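Local coordinates for probable ABC transporter extracellular-binding protein YckB (Bacillus subtilis, PDB 2IEE) that probably serves as the extracellular solute-binding lipoprotein of a binding-protein-dependent ABC transport system, in the bacterial solute-binding protein family 3, at residues A26-L31 / A87-D92; P106-Y111 / N207-V212; I115-D120 / D193-I198; S122-L127 / T197-I202. All blocks are in the same frame, centred on the assembly; numbering follows the deposited sequence.

Contact 1: A26-L31 / A87-D92; sequences ATSGTL and AANDID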
loop_
_atom_site.group_PDB
_atom_site.type_symbol
_atom_site.label_atom_id
_atom_site.label_comp_id
_atom_site.label_asym_id
_atom_site.label_seq_id
_atom_site.Cartn_x
_atom_site.Cartn_y
_atom_site.Cartn_z
ATOM N N ALA A 26 -3.784 10.212 11.231
ATOM C CA ALA A 26 -2.578 10.611 10.525
ATOM C C ALA A 26 -2.435 9.792 9.251
ATOM O O ALA A 26 -2.759 8.603 9.217
ATOM C CB ALA A 26 -1.350 10.409 11.412
ATOM N N THR A 27 -1.953 10.451 8.205
ATOM C CA THR A 27 -1.727 9.821 6.915
ATOM C C THR A 27 -0.744 10.727 6.180
ATOM O O THR A 27 -0.604 11.902 6.526
ATOM C CB THR A 27 -3.035 9.685 6.110
ATOM O OG1 THR A 27 -2.801 8.869 4.959
ATOM C CG2 THR A 27 -3.539 11.049 5.668
ATOM N N SER A 28 -0.063 10.189 5.174
ATOM C CA SER A 28 0.927 10.968 4.450
ATOM C C SER A 28 0.398 11.771 3.270
ATOM O O SER A 28 0.768 12.927 3.086
ATOM C CB SER A 28 2.055 10.053 3.973
ATOM O OG SER A 28 1.587 9.118 3.018
ATOM N N GLY A 29 -0.460 11.159 2.463
ATOM C CA GLY A 29 -0.976 11.857 1.304
ATOM C C GLY A 29 0.042 11.808 0.176
ATOM O O GLY A 29 -0.063 12.549 -0.803
ATOM N N THR A 30 1.034 10.931 0.307
ATOM C CA THR A 30 2.066 10.796 -0.721
ATOM C C THR A 30 2.177 9.358 -1.230
ATOM O O THR A 30 3.214 8.965 -1.761
ATOM C CB THR A 30 3.454 11.232 -0.186
ATOM O OG1 THR A 30 3.818 10.413 0.931
ATOM C CG2 THR A 30 3.427 12.690 0.256
ATOM N N LEU A 31 1.106 8.583 -1.071
ATOM C CA LEU A 31 1.090 7.185 -1.498
ATOM C C LEU A 31 -0.059 6.846 -2.447
ATOM O O LEU A 31 -1.036 6.204 -2.051
ATOM C CB LEU A 31 1.008 6.262 -0.275
ATOM C CG LEU A 31 2.117 6.363 0.779
ATOM C CD1 LEU A 31 1.773 5.480 1.970
ATOM C CD2 LEU A 31 3.448 5.953 0.166
ATOM N N ALA A 87 -3.400 6.003 12.911
ATOM C CA ALA A 87 -2.561 6.282 11.753
ATOM C C ALA A 87 -2.960 5.326 10.629
ATOM O O ALA A 87 -3.067 4.113 10.840
ATOM C CB ALA A 87 -1.096 6.095 12.112
ATOM N N ALA A 88 -3.198 5.883 9.447
ATOM C CA ALA A 88 -3.585 5.099 8.277
ATOM C C ALA A 88 -2.617 5.468 7.164
ATOM O O ALA A 88 -2.772 6.496 6.508
ATOM C CB ALA A 88 -5.013 5.437 7.866
ATOM N N ASN A 89 -1.615 4.631 6.945
ATOM C CA ASN A 89 -0.630 4.946 5.932
ATOM C C ASN A 89 0.033 3.704 5.362
ATOM O O ASN A 89 1.254 3.584 5.398
ATOM C CB ASN A 89 0.437 5.869 6.535
ATOM C CG ASN A 89 1.252 6.597 5.475
ATOM O OD1 ASN A 89 2.465 6.757 5.613
ATOM N ND2 ASN A 89 0.581 7.056 4.418
ATOM N N ASP A 90 -0.772 2.774 4.858
ATOM C CA ASP A 90 -0.241 1.561 4.252
ATOM C C ASP A 90 0.753 0.854 5.184
ATOM O O ASP A 90 1.767 0.317 4.738
ATOM C CB ASP A 90 0.443 1.940 2.932
ATOM C CG ASP A 90 0.480 0.797 1.940
ATOM O OD1 ASP A 90 -0.584 0.184 1.691
ATOM O OD2 ASP A 90 1.571 0.524 1.398
ATOM N N ILE A 91 0.450 0.846 6.478
ATOM C CA ILE A 91 1.329 0.225 7.457
ATOM C C ILE A 91 1.067 -1.273 7.591
ATOM O O ILE A 91 -0.047 -1.696 7.898
ATOM C CB ILE A 91 1.163 0.907 8.822
ATOM C CG1 ILE A 91 1.380 2.414 8.659
ATOM C CG2 ILE A 91 2.156 0.335 9.816
ATOM C CD1 ILE A 91 1.074 3.224 9.893
ATOM N N ASP A 92 2.106 -2.072 7.363
ATOM C CA ASP A 92 1.967 -3.518 7.437
ATOM C C ASP A 92 1.711 -4.008 8.851
ATOM O O ASP A 92 2.169 -3.417 9.834
ATOM C CB ASP A 92 3.219 -4.228 6.901
ATOM C CG ASP A 92 3.552 -3.847 5.467
ATOM O OD1 ASP A 92 2.621 -3.679 4.651
ATOM O OD2 ASP A 92 4.757 -3.733 5.149
#

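Contact 2: P106-Y111 / N207-V212; sequences PYKYSY and NKQALV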
loop_
_atom_site.group_PDB
_atom_site.type_symbol
_atom_site.label_atom_id
_atom_site.label_comp_id
_atom_site.label_asym_id
_atom_site.label_seq_id
_atom_site.Cartn_x
_atom_site.Cartn_y
_atom_site.Cartn_z
ATOM N N PRO A 106 -7.393 -6.284 8.897
ATOM C CA PRO A 106 -6.781 -5.764 7.671
ATOM C C PRO A 106 -7.801 -5.415 6.586
ATOM O O PRO A 106 -8.861 -6.032 6.505
ATOM C CB PRO A 106 -5.858 -6.901 7.225
ATOM C CG PRO A 106 -5.667 -7.747 8.481
ATOM C CD PRO A 106 -7.027 -7.693 9.115
ATOM N N TYR A 107 -7.484 -4.415 5.766
ATOM C CA TYR A 107 -8.367 -4.043 4.669
ATOM C C TYR A 107 -7.647 -4.052 3.315
ATOM O O TYR A 107 -8.177 -3.579 2.308
ATOM C CB TYR A 107 -9.060 -2.695 4.922
ATOM C CG TYR A 107 -8.254 -1.629 5.624
ATOM C CD1 TYR A 107 -7.203 -0.983 4.984
ATOM C CD2 TYR A 107 -8.594 -1.213 6.911
ATOM C CE1 TYR A 107 -6.514 0.057 5.601
ATOM C CE2 TYR A 107 -7.912 -0.170 7.540
ATOM C CZ TYR A 107 -6.873 0.460 6.878
ATOM O OH TYR A 107 -6.196 1.499 7.473
ATOM N N LYS A 108 -6.436 -4.600 3.304
ATOM C CA LYS A 108 -5.657 -4.734 2.077
ATOM C C LYS A 108 -4.624 -5.840 2.235
ATOM O O LYS A 108 -3.902 -5.893 3.228
ATOM C CB LYS A 108 -4.955 -3.424 1.688
ATOM C CG LYS A 108 -4.147 -3.544 0.390
ATOM C CD LYS A 108 -3.936 -2.201 -0.317
ATOM C CE LYS A 108 -2.876 -1.346 0.362
ATOM N NZ LYS A 108 -1.519 -1.941 0.257
ATOM N N TYR A 109 -4.579 -6.730 1.250
ATOM C CA TYR A 109 -3.633 -7.835 1.240
ATOM C C TYR A 109 -2.896 -7.753 -0.089
ATOM O O TYR A 109 -3.507 -7.528 -1.133
ATOM C CB TYR A 109 -4.365 -9.175 1.344
ATOM C CG TYR A 109 -5.205 -9.328 2.593
ATOM C CD1 TYR A 109 -6.410 -8.645 2.736
ATOM C CD2 TYR A 109 -4.793 -10.162 3.632
ATOM C CE1 TYR A 109 -7.190 -8.792 3.884
ATOM C CE2 TYR A 109 -5.565 -10.316 4.787
ATOM C CZ TYR A 109 -6.759 -9.629 4.902
ATOM O OH TYR A 109 -7.524 -9.778 6.033
ATOM N N SER A 110 -1.584 -7.928 -0.055
ATOM C CA SER A 110 -0.812 -7.851 -1.276
ATOM C C SER A 110 0.494 -8.612 -1.108
ATOM O O SER A 110 0.688 -9.338 -0.130
ATOM C CB SER A 110 -0.538 -6.382 -1.618
ATOM O OG SER A 110 0.034 -6.247 -2.910
ATOM N N TYR A 111 1.369 -8.448 -2.090
ATOM C CA TYR A 111 2.682 -9.076 -2.112
ATOM C C TYR A 111 3.477 -8.405 -3.237
ATOM O O TYR A 111 2.905 -7.706 -4.071
ATOM C CB TYR A 111 2.554 -10.590 -2.351
ATOM C CG TYR A 111 1.698 -10.974 -3.531
ATOM C CD1 TYR A 111 2.175 -10.868 -4.833
ATOM C CD2 TYR A 111 0.399 -11.434 -3.343
ATOM C CE1 TYR A 111 1.375 -11.213 -5.927
ATOM C CE2 TYR A 111 -0.410 -11.777 -4.423
ATOM C CZ TYR A 111 0.081 -11.665 -5.710
ATOM O OH TYR A 111 -0.731 -12.010 -6.769
ATOM N N ASN A 207 2.014 -9.403 2.442
ATOM C CA ASN A 207 1.817 -8.344 3.423
ATOM C C ASN A 207 0.362 -7.899 3.473
ATOM O O ASN A 207 -0.404 -8.143 2.538
ATOM C CB ASN A 207 2.721 -7.144 3.084
ATOM C CG ASN A 207 2.477 -6.591 1.670
ATOM O OD1 ASN A 207 1.475 -5.917 1.406
ATOM N ND2 ASN A 207 3.397 -6.877 0.761
ATOM N N LYS A 208 -0.013 -7.264 4.578
ATOM C CA LYS A 208 -1.363 -6.757 4.769
ATOM C C LYS A 208 -1.302 -5.469 5.574
ATOM O O LYS A 208 -0.415 -5.294 6.416
ATOM C CB LYS A 208 -2.239 -7.791 5.486
ATOM C CG LYS A 208 -1.735 -8.265 6.845
ATOM C CD LYS A 208 -2.586 -9.443 7.329
ATOM C CE LYS A 208 -2.034 -10.088 8.595
ATOM N NZ LYS A 208 -2.858 -11.270 9.000
ATOM N N GLN A 209 -2.238 -4.563 5.304
ATOM C CA GLN A 209 -2.283 -3.278 5.990
ATOM C C GLN A 209 -3.585 -3.072 6.761
ATOM O O GLN A 209 -4.645 -3.590 6.393
ATOM C CB GLN A 209 -2.101 -2.133 4.988
ATOM C CG GLN A 209 -0.799 -2.170 4.217
ATOM C CD GLN A 209 -0.731 -3.328 3.246
ATOM O OE1 GLN A 209 -1.623 -3.507 2.424
ATOM N NE2 GLN A 209 0.336 -4.115 3.329
ATOM N N ALA A 210 -3.495 -2.300 7.836
ATOM C CA ALA A 210 -4.653 -2.034 8.675
ATOM C C ALA A 210 -4.473 -0.719 9.405
ATOM O O ALA A 210 -3.399 -0.116 9.352
ATOM C CB ALA A 210 -4.831 -3.172 9.694
ATOM N N LEU A 211 -5.522 -0.283 10.095
ATOM C CA LEU A 211 -5.475 0.957 10.853
ATOM C C LEU A 211 -4.684 0.751 12.144
ATOM O O LEU A 211 -4.888 -0.233 12.861
ATOM C CB LEU A 211 -6.889 1.424 11.189
ATOM C CG LEU A 211 -6.962 2.805 11.844
ATOM C CD1 LEU A 211 -6.602 3.886 10.817
ATOM C CD2 LEU A 211 -8.366 3.025 12.407
ATOM N N VAL A 212 -3.792 1.687 12.439
ATOM C CA VAL A 212 -2.955 1.597 13.633
ATOM C C VAL A 212 -3.413 2.538 14.744
ATOM O O VAL A 212 -3.614 3.733 14.520
ATOM C CB VAL A 212 -1.484 1.939 13.304
ATOM C CG1 VAL A 212 -0.595 1.572 14.473
ATOM C CG2 VAL A 212 -1.042 1.210 12.036
#

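Contact 3: I115-D120 / D193-I198; sequences IVRKDD and DLNITI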
loop_
_atom_site.group_PDB
_atom_site.type_symbol
_atom_site.label_atom_id
_atom_site.label_comp_id
_atom_site.label_asym_id
_atom_site.label_seq_id
_atom_site.Cartn_x
_atom_site.Cartn_y
_atom_site.Cartn_z
ATOM N N ILE A 115 8.079 -6.422 -12.782
ATOM C CA ILE A 115 7.665 -6.040 -14.115
ATOM C C ILE A 115 8.889 -6.287 -14.985
ATOM O O ILE A 115 9.990 -5.836 -14.670
ATOM C CB ILE A 115 7.250 -4.565 -14.192
ATOM C CG1 ILE A 115 5.781 -4.431 -13.796
ATOM C CG2 ILE A 115 7.479 -4.024 -15.604
ATOM C CD1 ILE A 115 5.297 -2.994 -13.739
ATOM N N VAL A 116 8.686 -7.036 -16.060
ATOM C CA VAL A 116 9.754 -7.379 -16.990
ATOM C C VAL A 116 9.212 -7.142 -18.397
ATOM O O VAL A 116 8.070 -6.713 -18.546
ATOM C CB VAL A 116 10.152 -8.869 -16.830
ATOM C CG1 VAL A 116 10.740 -9.107 -15.439
ATOM C CG2 VAL A 116 8.927 -9.766 -17.025
ATOM N N ARG A 117 10.022 -7.401 -19.422
ATOM C CA ARG A 117 9.562 -7.220 -20.793
ATOM C C ARG A 117 8.487 -8.246 -21.141
ATOM O O ARG A 117 8.546 -9.391 -20.703
ATOM C CB ARG A 117 10.728 -7.350 -21.779
ATOM C CG ARG A 117 11.560 -6.084 -21.916
ATOM C CD ARG A 117 12.726 -6.298 -22.865
ATOM N NE ARG A 117 13.789 -7.094 -22.257
ATOM C CZ ARG A 117 14.558 -6.666 -21.256
ATOM N NH1 ARG A 117 14.377 -5.452 -20.748
ATOM N NH2 ARG A 117 15.521 -7.443 -20.775
ATOM N N LYS A 118 7.501 -7.826 -21.930
ATOM C CA LYS A 118 6.422 -8.720 -22.335
ATOM C C LYS A 118 6.895 -9.766 -23.346
ATOM O O LYS A 118 6.448 -10.916 -23.306
ATOM C CB LYS A 118 5.259 -7.923 -22.940
ATOM C CG LYS A 118 4.060 -8.797 -23.348
ATOM C CD LYS A 118 2.978 -7.999 -24.064
ATOM C CE LYS A 118 2.375 -6.933 -23.158
ATOM N NZ LYS A 118 1.403 -6.077 -23.892
ATOM N N ASP A 119 7.804 -9.378 -24.241
ATOM C CA ASP A 119 8.284 -10.310 -25.262
ATOM C C ASP A 119 9.220 -11.423 -24.794
ATOM O O ASP A 119 9.120 -12.541 -25.286
ATOM C CB ASP A 119 8.928 -9.552 -26.431
ATOM C CG ASP A 119 10.118 -8.715 -26.014
ATOM O OD1 ASP A 119 10.482 -8.703 -24.818
ATOM O OD2 ASP A 119 10.700 -8.059 -26.901
ATOM N N ASP A 120 10.131 -11.145 -23.865
ATOM C CA ASP A 120 11.026 -12.206 -23.389
ATOM C C ASP A 120 11.131 -12.303 -21.867
ATOM O O ASP A 120 11.990 -13.013 -21.337
ATOM C CB ASP A 120 12.430 -12.049 -23.988
ATOM C CG ASP A 120 13.066 -10.701 -23.670
ATOM O OD1 ASP A 120 12.588 -9.999 -22.757
ATOM O OD2 ASP A 120 14.063 -10.352 -24.339
ATOM N N ASP A 193 0.182 -0.620 -24.150
ATOM C CA ASP A 193 0.858 -0.841 -25.426
ATOM C C ASP A 193 2.370 -0.998 -25.284
ATOM O O ASP A 193 3.058 -1.319 -26.254
ATOM C CB ASP A 193 0.570 0.335 -26.353
ATOM C CG ASP A 193 1.076 1.650 -25.786
ATOM O OD1 ASP A 193 0.912 1.872 -24.563
ATOM O OD2 ASP A 193 1.628 2.459 -26.562
ATOM N N LEU A 194 2.879 -0.769 -24.079
ATOM C CA LEU A 194 4.312 -0.850 -23.814
ATOM C C LEU A 194 4.765 -2.298 -23.674
ATOM O O LEU A 194 3.984 -3.163 -23.272
ATOM C CB LEU A 194 4.629 -0.068 -22.538
ATOM C CG LEU A 194 5.876 0.812 -22.490
ATOM C CD1 LEU A 194 5.992 1.663 -23.761
ATOM C CD2 LEU A 194 5.793 1.699 -21.260
ATOM N N ASN A 195 6.022 -2.569 -24.009
ATOM C CA ASN A 195 6.544 -3.926 -23.906
ATOM C C ASN A 195 6.926 -4.268 -22.471
ATOM O O ASN A 195 8.098 -4.451 -22.157
ATOM C CB ASN A 195 7.750 -4.117 -24.828
ATOM C CG ASN A 195 8.380 -5.495 -24.682
ATOM O OD1 ASN A 195 7.685 -6.495 -24.503
ATOM N ND2 ASN A 195 9.700 -5.552 -24.772
ATOM N N ILE A 196 5.918 -4.340 -21.607
ATOM C CA ILE A 196 6.113 -4.672 -20.203
ATOM C C ILE A 196 4.952 -5.537 -19.731
ATOM O O ILE A 196 3.875 -5.541 -20.327
ATOM C CB ILE A 196 6.141 -3.412 -19.297
ATOM C CG1 ILE A 196 4.785 -2.703 -19.356
ATOM C CG2 ILE A 196 7.270 -2.483 -19.719
ATOM C CD1 ILE A 196 4.656 -1.525 -18.400
ATOM N N THR A 197 5.176 -6.266 -18.652
ATOM C CA THR A 197 4.143 -7.112 -18.083
ATOM C C THR A 197 4.626 -7.515 -16.704
ATOM O O THR A 197 5.798 -7.336 -16.375
ATOM C CB THR A 197 3.925 -8.386 -18.926
ATOM O OG1 THR A 197 2.847 -9.152 -18.371
ATOM C CG2 THR A 197 5.192 -9.235 -18.933
ATOM N N ILE A 198 3.719 -8.039 -15.893
ATOM C CA ILE A 198 4.069 -8.496 -14.560
ATOM C C ILE A 198 4.482 -9.946 -14.745
ATOM O O ILE A 198 3.757 -10.719 -15.369
ATOM C CB ILE A 198 2.859 -8.407 -13.607
ATOM C CG1 ILE A 198 2.476 -6.933 -13.420
ATOM C CG2 ILE A 198 3.186 -9.078 -12.282
ATOM C CD1 ILE A 198 1.317 -6.682 -12.474
#

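Contact 4: S122-L127 / T197-I202; sequences SGIKTL and TIHPDI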
loop_
_atom_site.group_PDB
_atom_site.type_symbol
_atom_site.label_atom_id
_atom_site.label_comp_id
_atom_site.label_asym_id
_atom_site.label_seq_id
_atom_site.Cartn_x
_atom_site.Cartn_y
_atom_site.Cartn_z
ATOM N N SER A 122 12.409 -10.535 -19.945
ATOM C CA SER A 122 13.757 -10.126 -19.559
ATOM C C SER A 122 14.673 -11.299 -19.188
ATOM O O SER A 122 15.607 -11.141 -18.398
ATOM C CB SER A 122 13.692 -9.129 -18.389
ATOM O OG SER A 122 12.890 -7.999 -18.718
ATOM N N GLY A 123 14.400 -12.469 -19.760
ATOM C CA GLY A 123 15.215 -13.645 -19.497
ATOM C C GLY A 123 15.155 -14.117 -18.057
ATOM O O GLY A 123 16.053 -14.813 -17.576
ATOM N N ILE A 124 14.087 -13.739 -17.368
ATOM C CA ILE A 124 13.908 -14.103 -15.970
ATOM C C ILE A 124 12.838 -15.180 -15.788
ATOM O O ILE A 124 11.737 -15.062 -16.332
ATOM C CB ILE A 124 13.524 -12.850 -15.148
ATOM C CG1 ILE A 124 14.662 -11.825 -15.224
ATOM C CG2 ILE A 124 13.206 -13.237 -13.705
ATOM C CD1 ILE A 124 14.331 -10.448 -14.658
ATOM N N LYS A 125 13.170 -16.228 -15.033
ATOM C CA LYS A 125 12.220 -17.307 -14.760
ATOM C C LYS A 125 11.830 -17.334 -13.278
ATOM O O LYS A 125 10.662 -17.538 -12.934
ATOM C CB LYS A 125 12.803 -18.668 -15.165
ATOM C CG LYS A 125 12.828 -18.924 -16.673
ATOM C CD LYS A 125 13.295 -20.345 -16.980
ATOM C CE LYS A 125 13.399 -20.604 -18.486
ATOM N NZ LYS A 125 12.090 -20.523 -19.210
ATOM N N THR A 126 12.813 -17.138 -12.406
ATOM C CA THR A 126 12.574 -17.131 -10.962
ATOM C C THR A 126 13.391 -15.987 -10.365
ATOM O O THR A 126 14.183 -15.352 -11.068
ATOM C CB THR A 126 13.019 -18.466 -10.283
ATOM O OG1 THR A 126 14.424 -18.663 -10.479
ATOM C CG2 THR A 126 12.262 -19.659 -10.862
ATOM N N LEU A 127 13.215 -15.725 -9.074
ATOM C CA LEU A 127 13.962 -14.650 -8.427
ATOM C C LEU A 127 15.462 -14.847 -8.594
ATOM O O LEU A 127 16.213 -13.884 -8.740
ATOM C CB LEU A 127 13.607 -14.580 -6.942
ATOM C CG LEU A 127 12.318 -13.826 -6.610
ATOM C CD1 LEU A 127 11.988 -14.006 -5.139
ATOM C CD2 LEU A 127 12.489 -12.340 -6.959
ATOM N N THR A 197 5.176 -6.266 -18.652
ATOM C CA THR A 197 4.143 -7.112 -18.083
ATOM C C THR A 197 4.626 -7.515 -16.704
ATOM O O THR A 197 5.798 -7.336 -16.375
ATOM C CB THR A 197 3.925 -8.386 -18.926
ATOM O OG1 THR A 197 2.847 -9.152 -18.371
ATOM C CG2 THR A 197 5.192 -9.235 -18.933
ATOM N N ILE A 198 3.719 -8.039 -15.893
ATOM C CA ILE A 198 4.069 -8.496 -14.560
ATOM C C ILE A 198 4.482 -9.946 -14.745
ATOM O O ILE A 198 3.757 -10.719 -15.369
ATOM C CB ILE A 198 2.859 -8.407 -13.607
ATOM C CG1 ILE A 198 2.476 -6.933 -13.420
ATOM C CG2 ILE A 198 3.186 -9.078 -12.282
ATOM C CD1 ILE A 198 1.317 -6.682 -12.474
ATOM N N HIS A 199 5.654 -10.315 -14.242
ATOM C CA HIS A 199 6.119 -11.694 -14.393
ATOM C C HIS A 199 5.102 -12.635 -13.751
ATOM O O HIS A 199 4.721 -12.453 -12.601
ATOM C CB HIS A 199 7.494 -11.877 -13.746
ATOM C CG HIS A 199 8.164 -13.161 -14.120
ATOM N ND1 HIS A 199 7.712 -14.389 -13.691
ATOM C CD2 HIS A 199 9.233 -13.410 -14.913
ATOM C CE1 HIS A 199 8.473 -15.341 -14.203
ATOM N NE2 HIS A 199 9.404 -14.774 -14.948
ATOM N N PRO A 200 4.657 -13.660 -14.492
ATOM C CA PRO A 200 3.674 -14.631 -14.008
ATOM C C PRO A 200 4.059 -15.564 -12.866
ATOM O O PRO A 200 3.178 -16.097 -12.199
ATOM C CB PRO A 200 3.305 -15.406 -15.274
ATOM C CG PRO A 200 4.594 -15.403 -16.048
ATOM C CD PRO A 200 5.064 -13.969 -15.876
ATOM N N ASP A 201 5.346 -15.768 -12.610
ATOM C CA ASP A 201 5.712 -16.696 -11.541
ATOM C C ASP A 201 6.350 -16.122 -10.284
ATOM O O ASP A 201 6.355 -16.769 -9.235
ATOM C CB ASP A 201 6.603 -17.803 -12.112
ATOM C CG ASP A 201 5.931 -18.545 -13.249
ATOM O OD1 ASP A 201 4.780 -18.986 -13.062
ATOM O OD2 ASP A 201 6.544 -18.677 -14.329
ATOM N N ILE A 202 6.875 -14.908 -10.374
ATOM C CA ILE A 202 7.519 -14.295 -9.226
ATOM C C ILE A 202 6.540 -13.579 -8.299
ATOM O O ILE A 202 5.867 -12.630 -8.695
ATOM C CB ILE A 202 8.617 -13.314 -9.693
ATOM C CG1 ILE A 202 9.750 -14.104 -10.364
ATOM C CG2 ILE A 202 9.141 -12.501 -8.521
ATOM C CD1 ILE A 202 10.785 -13.237 -11.072
#

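Contact 1: A26-L31 / A87-D92
Ala26 and Ala87 lie side by side as a parallel beta pair, their CA atoms 4.5 Å apart and their CB atoms on the same face of the sheet, where Met75 of helix 75-81 covers both methyl groups. This is the tight, buried end of the contact. The carbonyl of Ala26 takes the amide of Ala88, N to O 2.8 Å, and the CA of Ala87 also leans on that oxygen. One step on, the hydroxyl of Thr27 replaces a backbone donor: OG1 stands anti to the backbone N (chi1 -171°) and gives its proton to Ala88 O at 2.8 Å, almost in line with the carbonyl. The same OG1 is hydrogen-bonded to Ser35 OG, so the hydroxyl links three parts of the chain.

The two segments begin in the C-terminal ends of strands 22-27 and 86-87, neighbours in the parallel sheet of one lobe of a periplasmic-binding-protein-like fold. Beyond the paired alanines the chains leave the sheet as loops, at the edge where such proteins commonly form their ligand cleft.

Toward Ser28, Leu31 and Asp90 the packing is looser and partly exposed. The buried side chain of Asn89 reaches across between Ser28 and Leu31, meeting the leucine at about a right angle. Leu31 touches the second segment through its CD1 branch, which comes within 3.9 Å of Asp90 CB. Asp90 itself turns its carboxylate to Lys108 in a salt bridge, while its backbone N is held by Glu50.

Contact 2: P106-Y111 / N207-V212
Ser110 and Asn207 form an antiparallel hydrogen-bonded pair, with Ser110 N to Asn207 O and Asn207 N to Ser110 O both 2.9 Å. Toward the other end of this set of backbone bonds Gln209 N reaches Lys108 O at 3.0 Å, and Gln209 O accepts Tyr107 N.

Among the polar side chains, Lys108, already paired with Asp90, bends at its last two torsions and brings NZ to 2.7 Å from Gln209 OE1, above the plane of the amide. NE2 of Gln209 turns back along its own strand to Asn207 OD1 at 2.9 Å and binds Asp92 as well. A leucine here, with no amide, would probably leave Lys108 NZ held by Asp90 alone among the partners described and Asn207 OD1 and Asp92 without their NE2 donor, so that the lysine end could turn more freely.

The short strands 108-111 and 207-209 run antiparallel, at 152° between their directions, in the mixed sheet that spans the two lobes of this type II binding-protein fold, where paired strands commonly form the hinge.

Apolar contacts flank the ladder. Ala210 CA sits over one face of the Tyr107 ring, 4.0 Å from its centroid, in a CH-pi contact, while the phenol oxygen is hydrogen-bonded to Glu50. The extended Lys208 chain runs alongside Pro106 and Tyr109, its CD 3.7 Å from Pro106 CG.

Contact 3: I115-D120 / D193-I198
Strands 108-116 and 197-214 meet here as antiparallel neighbours of the mixed sheet, just where 108-116 ends and 197-214 begins. Val116 and Thr197 are a hydrogen-bonded pair, each amide 2.9 Å from the other's carbonyl oxygen. Beside them Ile115 and Ile198 form a non-hydrogen-bonded pair, their CG1 atoms 4.2 Å apart. The CG2 branch of Ile115 meets Ile196 CB at 4.0 Å, and Leu166 of helix 162-171 touches both of these isoleucines.

Past the ladder, Asn195 takes over at the loop 117-120. Its CG lies anti to the backbone N (chi1 176°), which carries the amide across to Asp119: OD1 accepts Asp119 N at 2.9 Å, in the carbonyl plane and on a lone pair. ND2 returns a weak bond to Asp119 OD1, with the carboxylate and amide planes 76° apart. The chain of Arg117 crosses the same amide obliquely, CG being 3.4 Å from ND2, while its guanidinium forms salt bridges with Asp120 and Asp175 and gives hydrogen bonds to the carbonyl oxygens of Val169 and Thr174. On the more exposed side, the CG2 methyl of Thr197 rests 3.7 Å from Lys118 CA.

Asn195 is itself the centre of an inverse gamma turn, with a weak bond from Ile196 N to Leu194 O, leading into the antiparallel pairing of strands 108-116 and 197-214 in one lobe of the two-lobed solute-binding fold.

Contact 4: S122-L127 / T197-I202
With CG anti to the backbone N (chi1 -167°) and chi2 at -69°, His199 points its imidazole at the loop 122-127. Ile202 sets CG1 anti to its carbonyl carbon (chi1 -67°), which carries CD1 over the middle of that ring. The contact joins the break just after the first residues of strand 197-214, in the mixed sheet, to the loop that connects strands 108-116 and 134-136 within one lobe of the solute-binding fold.

The imidazole is gripped through both nitrogens. NE2 donates to Ile124 O at 2.7 Å; the oxygen lies in the ring plane, although the donor stands above the plane of the carbonyl. ND1 accepts Asp201 N at 2.9 Å, also at the ring edge, and a weak, longer bond from Ile202 N. Bonds at both nitrogens probably fix the rotation of the ring. A phenylalanine here has no ring nitrogens, so Ile124 O and Asp201 N would probably be left without these partners and the 199-202 backbone held less firmly.

Apolar branches pack beside the ring. Ile124 meets Ile202 at about a right angle, CG2 to CD1 3.6 Å, and Leu127 CD2 lies 3.7 Å from Ile202 CG2.

How the contacts relate
From the N terminus, contact 1 closes first, bringing strand 22-27 beside 86-87 before contact 2 opens. Contact 2 then spans the long excursion from 106-111 to 207-212, and contacts 3 and 4 nest inside it. Their first segments, 115-120 and 122-127, follow each other, and both close on overlapping stretches within 193-202 that share Thr197 and Ile198, so neither lies wholly inside the other. Contacts 1 and 2 touch through Asp90 with Lys108 and Asp92 with Gln209, so the loop leaving the parallel sheet is tied to the mixed sheet. Contacts 3 and 4 meet through Arg117 and Ser122. The centres of contacts 2 and 3 lie about 28 Å apart on the same strand pair.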